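Local coordinates for nucleoprotein (Schmallenberg virus, PDB 4JNG) that encapsidates the viral genomic RNA, protecting it from nucleases, in a helical nucleocapsid that serves as the template for transcription and replication, at residues G137-L142 with D156-V161. Sequence-based numbering, arbitrary orientation.
Sequences GYTMYL and DFYPLV
The ring of Tyr158 lies flat against the flank of the short helix 138-142, with Met140 over one face, the backbone O of Asp156 over the rim of the opposite face, and Thr139 OG1 at the edge near the ring plane. A second ring, that of Tyr138, carries the Thr139 CG2 methyl over its rim, 3.4 Å above its plane. Met140 and Tyr158 form a Met-aromatic contact in which the CB methylene sits over the ring centre, with CG over one side. Met140 CB stands 3.9 Å from the centroid of the Tyr158 ring, only 8° off the normal, a CH-pi contact. The sulfur is more oblique: Met140 SD is 4.7 Å from the centroid of the Tyr158 ring and 31° off the normal. With CG anti to the backbone N (chi1 -166°) and the chain extended beyond it, the Met140 side chain crosses Tyr158 at about a right angle, passing CG over the CD1-CE1 side. Backbone joins in, Met140 CA lying 3.6 Å from Tyr158 CD2.

The pair illustrates how one aromatic residue can join two helices without a hydrogen bond between the segments. Tyr158 opens helix 158-168, directly after the N-cap position held by Phe157, and it also touches Ser207 and Val208 of helix 198-209, while Met140 reaches Leu211. Tyr158 therefore touches both helix 138-142 and helix 198-209, and the contact comes within about 7 Å of the bound RNA at the nearest atoms.

Toward the more exposed side, Thr139 CG2 meets Asp156 OD2 at 3.5 Å. Thr139 OG1, set between its own backbone N and carbonyl carbon, touches the aromatic edge at Tyr158 CE2, 3.1 Å away.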
loop_
_atom_site.group_PDB
_atom_site.type_symbol
_atom_site.label_atom_id
_atom_site.label_comp_id
_atom_site.label_asym_id
_atom_site.label_seq_id
_atom_site.Cartn_x
_atom_site.Cartn_y
_atom_site.Cartn_z
ATOM N N GLY B 137 28.770 24.720 -9.234
ATOM C CA GLY B 137 29.703 24.730 -8.116
ATOM C C GLY B 137 29.549 23.495 -7.251
ATOM O O GLY B 137 28.452 22.940 -7.119
ATOM N N TYR B 138 30.658 23.069 -6.658
ATOM C CA TYR B 138 30.698 21.835 -5.870
ATOM C C TYR B 138 29.772 21.856 -4.647
ATOM O O TYR B 138 29.203 20.826 -4.303
ATOM C CB TYR B 138 32.142 21.491 -5.462
ATOM C CG TYR B 138 32.711 22.358 -4.362
ATOM C CD1 TYR B 138 33.022 23.698 -4.588
ATOM C CD2 TYR B 138 32.938 21.839 -3.093
ATOM C CE1 TYR B 138 33.532 24.494 -3.577
ATOM C CE2 TYR B 138 33.449 22.627 -2.078
ATOM C CZ TYR B 138 33.746 23.952 -2.322
ATOM O OH TYR B 138 34.260 24.737 -1.313
ATOM N N THR B 139 29.595 23.017 -4.015
ATOM C CA THR B 139 28.806 23.092 -2.781
ATOM C C THR B 139 27.312 22.881 -3.036
ATOM O O THR B 139 26.639 22.242 -2.240
ATOM C CB THR B 139 29.014 24.412 -1.998
ATOM O OG1 THR B 139 28.405 25.504 -2.693
ATOM C CG2 THR B 139 30.483 24.697 -1.785
ATOM N N MET B 140 26.801 23.400 -4.149
ATOM C CA MET B 140 25.385 23.227 -4.481
ATOM C C MET B 140 25.098 21.805 -4.946
ATOM O O MET B 140 24.136 21.173 -4.486
ATOM C CB MET B 140 24.946 24.218 -5.563
ATOM C CG MET B 140 23.433 24.290 -5.688
ATOM S SD MET B 140 22.823 25.554 -6.814
ATOM C CE MET B 140 21.219 24.848 -7.159
ATOM N N TYR B 141 25.942 21.318 -5.855
ATOM C CA TYR B 141 25.803 19.997 -6.458
ATOM C C TYR B 141 25.926 18.874 -5.433
ATOM O O TYR B 141 25.139 17.934 -5.438
ATOM C CB TYR B 141 26.863 19.808 -7.555
ATOM C CG TYR B 141 26.694 18.552 -8.379
ATOM C CD1 TYR B 141 25.724 18.473 -9.369
ATOM C CD2 TYR B 141 27.509 17.441 -8.174
ATOM C CE1 TYR B 141 25.561 17.328 -10.127
ATOM C CE2 TYR B 141 27.358 16.291 -8.934
ATOM C CZ TYR B 141 26.381 16.242 -9.908
ATOM O OH TYR B 141 26.225 15.096 -10.662
ATOM N N LEU B 142 26.930 18.962 -4.571
ATOM C CA LEU B 142 27.129 17.948 -3.547
ATOM C C LEU B 142 26.167 18.161 -2.391
ATOM O O LEU B 142 25.855 17.219 -1.670
ATOM C CB LEU B 142 28.564 17.963 -3.033
ATOM C CG LEU B 142 29.656 17.625 -4.044
ATOM C CD1 LEU B 142 31.001 17.874 -3.396
ATOM C CD2 LEU B 142 29.557 16.188 -4.534
ATOM N N ASP B 156 27.583 25.548 2.499
ATOM C CA ASP B 156 27.068 26.908 2.357
ATOM C C ASP B 156 25.543 26.926 2.331
ATOM O O ASP B 156 24.935 27.440 1.392
ATOM C CB ASP B 156 27.645 27.550 1.083
ATOM C CG ASP B 156 29.147 27.762 1.164
ATOM O OD1 ASP B 156 29.640 28.226 2.217
ATOM O OD2 ASP B 156 29.840 27.479 0.164
ATOM N N PHE B 157 24.948 26.312 3.354
ATOM C CA PHE B 157 23.494 26.293 3.577
ATOM C C PHE B 157 22.636 25.627 2.494
ATOM O O PHE B 157 21.416 25.611 2.614
ATOM C CB PHE B 157 22.971 27.720 3.832
ATOM C CG PHE B 157 23.190 28.207 5.237
ATOM C CD1 PHE B 157 22.422 27.712 6.281
ATOM C CD2 PHE B 157 24.149 29.175 5.513
ATOM C CE1 PHE B 157 22.615 28.161 7.579
ATOM C CE2 PHE B 157 24.347 29.629 6.805
ATOM C CZ PHE B 157 23.578 29.120 7.841
ATOM N N TYR B 158 23.238 25.056 1.455
ATOM C CA TYR B 158 22.442 24.545 0.333
ATOM C C TYR B 158 21.445 23.435 0.701
ATOM O O TYR B 158 20.313 23.459 0.226
ATOM C CB TYR B 158 23.336 24.117 -0.842
ATOM C CG TYR B 158 23.790 25.297 -1.668
ATOM C CD1 TYR B 158 22.859 26.114 -2.302
ATOM C CD2 TYR B 158 25.134 25.622 -1.792
ATOM C CE1 TYR B 158 23.253 27.209 -3.049
ATOM C CE2 TYR B 158 25.537 26.717 -2.540
ATOM C CZ TYR B 158 24.592 27.503 -3.167
ATOM O OH TYR B 158 24.981 28.589 -3.910
ATOM N N PRO B 159 21.856 22.463 1.538
ATOM C CA PRO B 159 20.926 21.384 1.878
ATOM C C PRO B 159 19.663 21.880 2.596
ATOM O O PRO B 159 18.590 21.330 2.388
ATOM C CB PRO B 159 21.752 20.476 2.800
ATOM C CG PRO B 159 23.167 20.778 2.466
ATOM C CD PRO B 159 23.198 22.230 2.097
ATOM N N LEU B 160 19.811 22.913 3.420
ATOM C CA LEU B 160 18.682 23.549 4.098
ATOM C C LEU B 160 17.675 24.135 3.122
ATOM O O LEU B 160 16.483 23.852 3.218
ATOM C CB LEU B 160 19.164 24.657 5.037
ATOM C CG LEU B 160 18.068 25.557 5.622
ATOM C CD1 LEU B 160 17.056 24.757 6.426
ATOM C CD2 LEU B 160 18.697 26.649 6.470
ATOM N N VAL B 161 18.161 24.958 2.195
ATOM C CA VAL B 161 17.277 25.655 1.258
ATOM C C VAL B 161 16.787 24.724 0.145
ATOM O O VAL B 161 15.667 24.880 -0.338
ATOM C CB VAL B 161 17.913 26.946 0.680
ATOM C CG1 VAL B 161 18.343 27.876 1.807
ATOM C CG2 VAL B 161 19.086 26.647 -0.250
#